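Local coordinates for UDP-N-acetylglucosamine--peptide N-acetylglucosaminyltransferase stabilizing protein GtfB (Streptococcus gordonii, PDB 5E9T) that forms a complex with GtfA that attaches the first GlcNAc residue to the serine-rich repeat adhesin GspB, acting as its substrate-binding partner in the accessory SecA2/SecY2 export system, at residues D192-N197 with G214-F219; T210-Q215 with Q240-T245. All blocks are in the same frame, centred on the assembly; numbering follows the deposited sequence.

In the fold
Both contacts belong to the parallel, Rossmann-like sheet of GtfB, in which 194-196, 216-219 and 243-247 are consecutive strands; their centres are about 9 Å apart. Contact 1 pairs strand 194-196 with strand 216-219; contact 2 joins the loop leading into strand 216-219 to the turn that starts strand 243-247, the next strand over. They share G214 and Q215. They meet directly in the salt bridge from D216 OD1 to R242 NH2, at 2.6 Å, and T243 CG2 packs against F196 CE1 at 3.4 Å. Contact 1 is mostly buried, whereas contact 2 lies at the surface. No other chain of the GtfA-GtfB heterotetramer touches their segments.

Contact 1. Residues D192-N197 with G214-F219; sequences DHILFN and GQDILF
F196 lays its ring across L218 at about a right angle, bringing CE2 within 3.4 Å of L218 CB. One face of the ring looks toward L218 CA, while D216 CB meets its edge. The ring gets there because CG sits between the backbone N and the carbonyl carbon (chi1 54°), which folds it back toward the partner strand. On the sheet face carrying L195 and I217, the branch CD2 of L195 does the touching: it lies 3.6 Å from I217 CD1 and also packs against the CE1 and CZ side of the F219 ring, whose edge rather than face is turned to the leucine.

Beneath these side chains runs a parallel ladder, L195 beside I217 and F196 beside L218, the strand axes 9° apart. F196 N gives to I217 O (3.0 Å), and F219 N gives to F196 O (2.8 Å). Toward the start of the strands a side chain joins in. D216 OD1 accepts from I194 N at 2.8 Å, the donor standing 43° out of the carboxylate plane. Beyond it, H193 ND1 points at Q215 O from the ring edge, but this bond is modelled too short for its length to be trusted.

A second shell fixes the D216 carboxylate. OD1 also forms a salt bridge with R242, and OD2 is bonded to S206 of helix 201-207, so both oxygens of this buried group are engaged. Helix 201-207 is the crossover helix of the beta-alpha-beta unit linking the two strands, and its S202, F203 and S206 pack on F196. N197 and F219 reach L15 of helix 10-21. In the sheet, the pair runs between strand 2-5, bonded through L195, and strand 243-247, bonded through L218.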
ATOM      1  N   ASP B 192      37.484 -40.522  15.857  1.00 70.75           N
ATOM      2  CA  ASP B 192      38.900 -40.502  16.259  1.00 77.73           C
ATOM      3  C   ASP B 192      39.367 -39.093  16.489  1.00 78.91           C
ATOM      4  O   ASP B 192      39.997 -38.777  17.507  1.00 78.61           O
ATOM      5  CB  ASP B 192      39.856 -41.024  15.170  1.00 90.91           C
ATOM      6  CG  ASP B 192      39.412 -42.286  14.509  1.00100.89           C
ATOM      7  OD1 ASP B 192      40.025 -42.644  13.504  1.00110.14           O
ATOM      8  OD2 ASP B 192      38.500 -42.935  14.992  1.00104.06           O
ATOM      9  N   HIS B 193      39.089 -38.255  15.502  1.00 81.30           N
ATOM     10  CA  HIS B 193      39.684 -36.948  15.367  1.00 80.48           C
ATOM     11  C   HIS B 193      38.626 -36.044  14.772  1.00 74.11           C
ATOM     12  O   HIS B 193      37.918 -36.443  13.845  1.00 76.05           O
ATOM     13  CB  HIS B 193      40.920 -37.014  14.467  1.00 83.31           C
ATOM     14  CG  HIS B 193      42.052 -37.785  15.067  1.00 85.91           C
ATOM     15  ND1 HIS B 193      42.643 -37.423  16.258  1.00 89.88           N
ATOM     16  CD2 HIS B 193      42.696 -38.900  14.651  1.00 84.38           C
ATOM     17  CE1 HIS B 193      43.605 -38.278  16.548  1.00 90.16           C
ATOM     18  NE2 HIS B 193      43.660 -39.183  15.587  1.00 87.70           N
ATOM     19  N   ILE B 194      38.513 -34.845  15.315  1.00 64.10           N
ATOM     20  CA  ILE B 194      37.633 -33.826  14.780  1.00 59.34           C
ATOM     21  C   ILE B 194      38.527 -32.655  14.410  1.00 58.44           C
ATOM     22  O   ILE B 194      39.091 -31.998  15.290  1.00 56.31           O
ATOM     23  CB  ILE B 194      36.556 -33.413  15.793  1.00 59.08           C
ATOM     24  CG1 ILE B 194      35.605 -34.580  16.076  1.00 55.65           C
ATOM     25  CG2 ILE B 194      35.798 -32.191  15.301  1.00 59.50           C
ATOM     26  CD1 ILE B 194      34.563 -34.278  17.130  1.00 50.38           C
ATOM     27  N   LEU B 195      38.682 -32.392  13.122  1.00 57.35           N
ATOM     28  CA  LEU B 195      39.390 -31.193  12.702  1.00 55.61           C
ATOM     29  C   LEU B 195      38.349 -30.138  12.374  1.00 58.03           C
ATOM     30  O   LEU B 195      37.444 -30.380  11.569  1.00 61.16           O
ATOM     31  CB  LEU B 195      40.302 -31.448  11.512  1.00 53.22           C
ATOM     32  CG  LEU B 195      41.245 -32.583  11.821  1.00 57.57           C
ATOM     33  CD1 LEU B 195      40.786 -33.543  10.804  1.00 59.10           C
ATOM     34  CD2 LEU B 195      42.718 -32.283  11.614  1.00 58.27           C
ATOM     35  N   PHE B 196      38.472 -28.979  13.011  1.00 57.86           N
ATOM     36  CA  PHE B 196      37.486 -27.924  12.874  1.00 55.98           C
ATOM     37  C   PHE B 196      38.188 -26.579  12.781  1.00 54.94           C
ATOM     38  O   PHE B 196      39.327 -26.414  13.225  1.00 50.06           O
ATOM     39  CB  PHE B 196      36.483 -27.943  14.034  1.00 54.19           C
ATOM     40  CG  PHE B 196      37.115 -27.908  15.383  1.00 49.55           C
ATOM     41  CD1 PHE B 196      37.547 -29.073  15.989  1.00 50.84           C
ATOM     42  CD2 PHE B 196      37.260 -26.709  16.057  1.00 47.51           C
ATOM     43  CE1 PHE B 196      38.121 -29.040  17.236  1.00 57.60           C
ATOM     44  CE2 PHE B 196      37.830 -26.670  17.307  1.00 52.82           C
ATOM     45  CZ  PHE B 196      38.264 -27.835  17.897  1.00 58.40           C
ATOM     46  N   ASN B 197      37.507 -25.631  12.137  1.00 60.21           N
ATOM     47  CA  ASN B 197      38.083 -24.337  11.793  1.00 62.27           C
ATOM     48  C   ASN B 197      37.674 -23.158  12.677  1.00 61.19           C
ATOM     49  O   ASN B 197      38.092 -22.034  12.381  1.00 62.44           O
ATOM     50  CB  ASN B 197      37.760 -24.006  10.334  1.00 65.14           C
ATOM     51  CG  ASN B 197      36.281 -23.941  10.078  1.00 73.13           C
ATOM     52  OD1 ASN B 197      35.504 -24.619  10.744  1.00 76.46           O
ATOM     53  ND2 ASN B 197      35.878 -23.132   9.107  1.00 78.04           N
ATOM     54  N   GLY B 214      39.463 -39.331  22.303  1.00 86.41           N
ATOM     55  CA  GLY B 214      40.002 -38.974  21.007  1.00 76.31           C
ATOM     56  C   GLY B 214      40.581 -37.588  21.122  1.00 74.60           C
ATOM     57  O   GLY B 214      40.321 -36.863  22.083  1.00 84.19           O
ATOM     58  N   GLN B 215      41.380 -37.203  20.137  1.00 68.18           N
ATOM     59  CA  GLN B 215      41.876 -35.836  20.177  1.00 71.17           C
ATOM     60  C   GLN B 215      41.715 -35.152  18.834  1.00 69.88           C
ATOM     61  O   GLN B 215      41.897 -35.755  17.772  1.00 62.86           O
ATOM     62  CB  GLN B 215      43.331 -35.727  20.660  1.00 73.48           C
ATOM     63  CG  GLN B 215      44.392 -36.180  19.703  1.00 76.30           C
ATOM     64  CD  GLN B 215      44.900 -37.555  20.052  1.00 81.82           C
ATOM     65  OE1 GLN B 215      44.121 -38.446  20.392  1.00 85.33           O
ATOM     66  NE2 GLN B 215      46.213 -37.731  20.005  1.00 81.91           N
ATOM     67  N   ASP B 216      41.376 -33.875  18.917  1.00 70.03           N
ATOM     68  CA  ASP B 216      40.894 -33.085  17.807  1.00 63.11           C
ATOM     69  C   ASP B 216      41.810 -31.885  17.616  1.00 57.75           C
ATOM     70  O   ASP B 216      42.505 -31.457  18.539  1.00 59.97           O
ATOM     71  CB  ASP B 216      39.454 -32.635  18.071  1.00 66.64           C
ATOM     72  CG  ASP B 216      38.579 -33.750  18.603  1.00 72.59           C
ATOM     73  OD1 ASP B 216      38.664 -34.871  18.065  1.00 74.89           O
ATOM     74  OD2 ASP B 216      37.809 -33.505  19.555  1.00 74.76           O
ATOM     75  N   ILE B 217      41.818 -31.350  16.403  1.00 55.94           N
ATOM     76  CA  ILE B 217      42.658 -30.212  16.067  1.00 55.60           C
ATOM     77  C   ILE B 217      41.771 -29.065  15.618  1.00 59.54           C
ATOM     78  O   ILE B 217      40.784 -29.266  14.900  1.00 63.05           O
ATOM     79  CB  ILE B 217      43.689 -30.556  14.977  1.00 50.21           C
ATOM     80  CG1 ILE B 217      44.242 -31.948  15.201  1.00 44.82           C
ATOM     81  CG2 ILE B 217      44.817 -29.535  14.958  1.00 48.70           C
ATOM     82  CD1 ILE B 217      45.193 -32.315  14.167  1.00 44.41           C
ATOM     83  N   LEU B 218      42.128 -27.861  16.047  1.00 59.18           N
ATOM     84  CA  LEU B 218      41.467 -26.643  15.609  1.00 61.22           C
ATOM     85  C   LEU B 218      42.425 -25.879  14.709  1.00 64.33           C
ATOM     86  O   LEU B 218      43.523 -25.508  15.139  1.00 69.81           O
ATOM     87  CB  LEU B 218      41.043 -25.775  16.792  1.00 56.45           C
ATOM     88  CG  LEU B 218      40.890 -24.298  16.450  1.00 57.69           C
ATOM     89  CD1 LEU B 218      39.714 -24.042  15.495  1.00 62.38           C
ATOM     90  CD2 LEU B 218      40.745 -23.484  17.722  1.00 54.61           C
ATOM     91  N   PHE B 219      42.007 -25.642  13.473  1.00 57.50           N
ATOM     92  CA  PHE B 219      42.759 -24.790  12.564  1.00 52.67           C
ATOM     93  C   PHE B 219      42.186 -23.392  12.706  1.00 51.04           C
ATOM     94  O   PHE B 219      41.076 -23.120  12.239  1.00 56.98           O
ATOM     95  CB  PHE B 219      42.647 -25.275  11.124  1.00 57.71           C
ATOM     96  CG  PHE B 219      43.095 -26.687  10.921  1.00 55.59           C
ATOM     97  CD1 PHE B 219      42.371 -27.740  11.449  1.00 53.68           C
ATOM     98  CD2 PHE B 219      44.229 -26.964  10.181  1.00 54.47           C
ATOM     99  CE1 PHE B 219      42.774 -29.029  11.263  1.00 53.49           C
ATOM    100  CE2 PHE B 219      44.636 -28.262   9.983  1.00 51.22           C
ATOM    101  CZ  PHE B 219      43.906 -29.298  10.527  1.00 53.30           C
TER

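Contact 2. Residues T210-Q215 with Q240-T245; sequences TGRAGQ and QLRTQT
The backbones of 210-215 and 240-245 converge at Q215 and R242, whose CA atoms are 4.5 Å apart, where two neighbouring strands of a parallel Rossmann-like sheet are about to begin. No hydrogen bond joins the two segments directly; instead R242 O faces the CA-H of Q215 in a C-H...O contact, and backbone hydrogen bonding between the neighbouring strands joins R242 to D216, the residue after Q215. Before this point T210-G214 loops out as the connection from helix 201-207 to strand 216-219, and its start at T210 returns to touch Q240 and L241.

R242 fills the bend of that loop and is by far the most heavily buried residue of this surface contact. Its aliphatic part does much of the touching: CG lies 3.5 Å from G214 O and also passes near T210 CA. The chain then turns at chi3 (45°), bringing the guanidinium over the same carbonyl, so that G214 O stands 3.9 Å above one face, offset toward the rim. NH2 leaves the loop for partners elsewhere, D216 and the carbonyl of L191.

At the other end of the loop, T210 meets the two residues before R242. Its methyl CG2 sits 3.4 Å from Q240 O, while OG1, bonded to the carbonyl of H207, also lies 3.6 Å from the CD2 branch of L241.

R212 crosses R242 with their guanidinium planes 73° apart. R212 NE and R242 NH1, like charges, are close together; the still shorter approach of R212 CD to that NH1 is a doubtful feature of the model. The carboxylate of D216 probably offsets the charge of R242. R212 itself is turned back on its own loop: NE donates to A213 O at 2.7 Å, the oxygen lying almost exactly in the guanidinium plane of R212.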
ATOM      1  N   THR B 210      34.229 -34.483  25.728  1.00 76.00           N
ATOM      2  CA  THR B 210      35.377 -34.906  26.535  1.00 75.97           C
ATOM      3  C   THR B 210      35.190 -36.293  27.145  1.00 78.53           C
ATOM      4  O   THR B 210      36.167 -37.034  27.311  1.00 77.93           O
ATOM      5  CB  THR B 210      35.643 -33.889  27.650  1.00 76.00           C
ATOM      6  OG1 THR B 210      35.755 -32.575  27.086  1.00 74.43           O
ATOM      7  CG2 THR B 210      36.936 -34.220  28.403  1.00 78.84           C
ATOM      8  N   GLY B 211      33.952 -36.662  27.488  1.00 78.52           N
ATOM      9  CA  GLY B 211      33.706 -37.992  28.028  1.00 76.87           C
ATOM     10  C   GLY B 211      34.216 -39.101  27.128  1.00 81.82           C
ATOM     11  O   GLY B 211      34.751 -40.104  27.603  1.00 85.17           O
ATOM     12  N   ARG B 212      34.043 -38.943  25.819  1.00 85.23           N
ATOM     13  CA  ARG B 212      34.579 -39.886  24.849  1.00 86.60           C
ATOM     14  C   ARG B 212      36.051 -39.584  24.560  1.00 83.11           C
ATOM     15  O   ARG B 212      36.512 -38.445  24.696  1.00 73.42           O
ATOM     16  CB  ARG B 212      33.739 -39.844  23.570  1.00 87.63           C
ATOM     17  CG  ARG B 212      34.111 -40.874  22.528  1.00 91.22           C
ATOM     18  CD  ARG B 212      34.999 -40.259  21.473  1.00 96.25           C
ATOM     19  NE  ARG B 212      35.664 -41.268  20.662  1.00101.79           N
ATOM     20  CZ  ARG B 212      35.042 -42.036  19.778  1.00107.35           C
ATOM     21  NH1 ARG B 212      35.726 -42.930  19.079  1.00107.79           N
ATOM     22  NH2 ARG B 212      33.736 -41.909  19.594  1.00112.93           N
ATOM     23  N   ALA B 213      36.786 -40.620  24.154  1.00 88.16           N
ATOM     24  CA  ALA B 213      38.232 -40.545  23.977  1.00 93.24           C
ATOM     25  C   ALA B 213      38.604 -40.312  22.517  1.00 91.98           C
ATOM     26  O   ALA B 213      38.127 -41.015  21.620  1.00 90.19           O
ATOM     27  CB  ALA B 213      38.911 -41.817  24.486  1.00 95.54           C
ATOM     28  N   GLY B 214      39.463 -39.331  22.303  1.00 86.41           N
ATOM     29  CA  GLY B 214      40.002 -38.974  21.007  1.00 76.31           C
ATOM     30  C   GLY B 214      40.581 -37.588  21.122  1.00 74.60           C
ATOM     31  O   GLY B 214      40.321 -36.863  22.083  1.00 84.19           O
ATOM     32  N   GLN B 215      41.380 -37.203  20.137  1.00 68.18           N
ATOM     33  CA  GLN B 215      41.876 -35.836  20.177  1.00 71.17           C
ATOM     34  C   GLN B 215      41.715 -35.152  18.834  1.00 69.88           C
ATOM     35  O   GLN B 215      41.897 -35.755  17.772  1.00 62.86           O
ATOM     36  CB  GLN B 215      43.331 -35.727  20.660  1.00 73.48           C
ATOM     37  CG  GLN B 215      44.392 -36.180  19.703  1.00 76.30           C
ATOM     38  CD  GLN B 215      44.900 -37.555  20.052  1.00 81.82           C
ATOM     39  OE1 GLN B 215      44.121 -38.446  20.392  1.00 85.33           O
ATOM     40  NE2 GLN B 215      46.213 -37.731  20.005  1.00 81.91           N
ATOM     41  N   GLN B 240      42.358 -31.505  29.794  1.00 93.21           N
ATOM     42  CA  GLN B 240      41.574 -32.703  29.522  1.00 97.49           C
ATOM     43  C   GLN B 240      40.782 -32.653  28.224  1.00 96.26           C
ATOM     44  O   GLN B 240      40.250 -33.690  27.810  1.00 91.91           O
ATOM     45  CB  GLN B 240      40.609 -32.984  30.678  1.00100.50           C
ATOM     46  CG  GLN B 240      41.221 -33.690  31.880  1.00101.71           C
ATOM     47  CD  GLN B 240      40.616 -33.222  33.171  1.00108.31           C
ATOM     48  OE1 GLN B 240      39.448 -33.479  33.444  1.00117.35           O
ATOM     49  NE2 GLN B 240      41.404 -32.531  33.984  1.00110.00           N
ATOM     50  N   LEU B 241      40.680 -31.494  27.575  1.00 93.06           N
ATOM     51  CA  LEU B 241      39.760 -31.361  26.453  1.00 83.10           C
ATOM     52  C   LEU B 241      40.246 -32.168  25.254  1.00 80.76           C
ATOM     53  O   LEU B 241      41.444 -32.411  25.082  1.00 86.65           O
ATOM     54  CB  LEU B 241      39.591 -29.891  26.072  1.00 79.06           C
ATOM     55  CG  LEU B 241      38.901 -29.008  27.118  1.00 76.98           C
ATOM     56  CD1 LEU B 241      38.912 -27.553  26.679  1.00 69.88           C
ATOM     57  CD2 LEU B 241      37.476 -29.483  27.378  1.00 81.36           C
ATOM     58  N   ARG B 242      39.295 -32.592  24.417  1.00 74.93           N
ATOM     59  CA  ARG B 242      39.643 -33.425  23.272  1.00 67.37           C
ATOM     60  C   ARG B 242      40.611 -32.719  22.334  1.00 69.58           C
ATOM     61  O   ARG B 242      41.454 -33.368  21.712  1.00 70.79           O
ATOM     62  CB  ARG B 242      38.384 -33.849  22.517  1.00 59.89           C
ATOM     63  CG  ARG B 242      37.598 -34.951  23.198  1.00 58.84           C
ATOM     64  CD  ARG B 242      36.423 -35.359  22.336  1.00 60.80           C
ATOM     65  NE  ARG B 242      36.816 -35.516  20.939  1.00 60.32           N
ATOM     66  CZ  ARG B 242      36.630 -36.625  20.231  1.00 59.60           C
ATOM     67  NH1 ARG B 242      36.042 -37.672  20.787  1.00 58.44           N
ATOM     68  NH2 ARG B 242      37.020 -36.682  18.965  1.00 58.57           N
ATOM     69  N   THR B 243      40.530 -31.402  22.237  1.00 72.55           N
ATOM     70  CA  THR B 243      41.413 -30.627  21.373  1.00 71.62           C
ATOM     71  C   THR B 243      42.491 -29.981  22.234  1.00 74.62           C
ATOM     72  O   THR B 243      42.190 -29.137  23.084  1.00 69.13           O
ATOM     73  CB  THR B 243      40.616 -29.588  20.590  1.00 65.72           C
ATOM     74  OG1 THR B 243      40.381 -28.432  21.402  1.00 64.35           O
ATOM     75  CG2 THR B 243      39.304 -30.176  20.220  1.00 61.33           C
ATOM     76  N   GLN B 244      43.726 -30.471  22.098  1.00 81.42           N
ATOM     77  CA  GLN B 244      44.913 -29.844  22.669  1.00 79.12           C
ATOM     78  C   GLN B 244      45.789 -29.121  21.644  1.00 75.93           C
ATOM     79  O   GLN B 244      46.896 -28.691  21.989  1.00 75.17           O
ATOM     80  CB  GLN B 244      45.724 -30.877  23.452  1.00 78.29           C
ATOM     81  CG  GLN B 244      45.087 -31.198  24.799  1.00 78.26           C
ATOM     82  CD  GLN B 244      45.492 -30.210  25.877  1.00 85.19           C
ATOM     83  OE1 GLN B 244      46.645 -29.794  25.945  1.00 91.35           O
ATOM     84  NE2 GLN B 244      44.535 -29.807  26.705  1.00 85.52           N
ATOM     85  N   THR B 245      45.353 -29.013  20.388  1.00 77.99           N
ATOM     86  CA  THR B 245      46.212 -28.560  19.297  1.00 79.48           C
ATOM     87  C   THR B 245      45.582 -27.383  18.564  1.00 80.25           C
ATOM     88  O   THR B 245      44.423 -27.460  18.146  1.00 83.05           O
ATOM     89  CB  THR B 245      46.462 -29.705  18.317  1.00 76.25           C
ATOM     90  OG1 THR B 245      46.716 -30.909  19.051  1.00 73.47           O
ATOM     91  CG2 THR B 245      47.649 -29.391  17.425  1.00 73.01           C
TER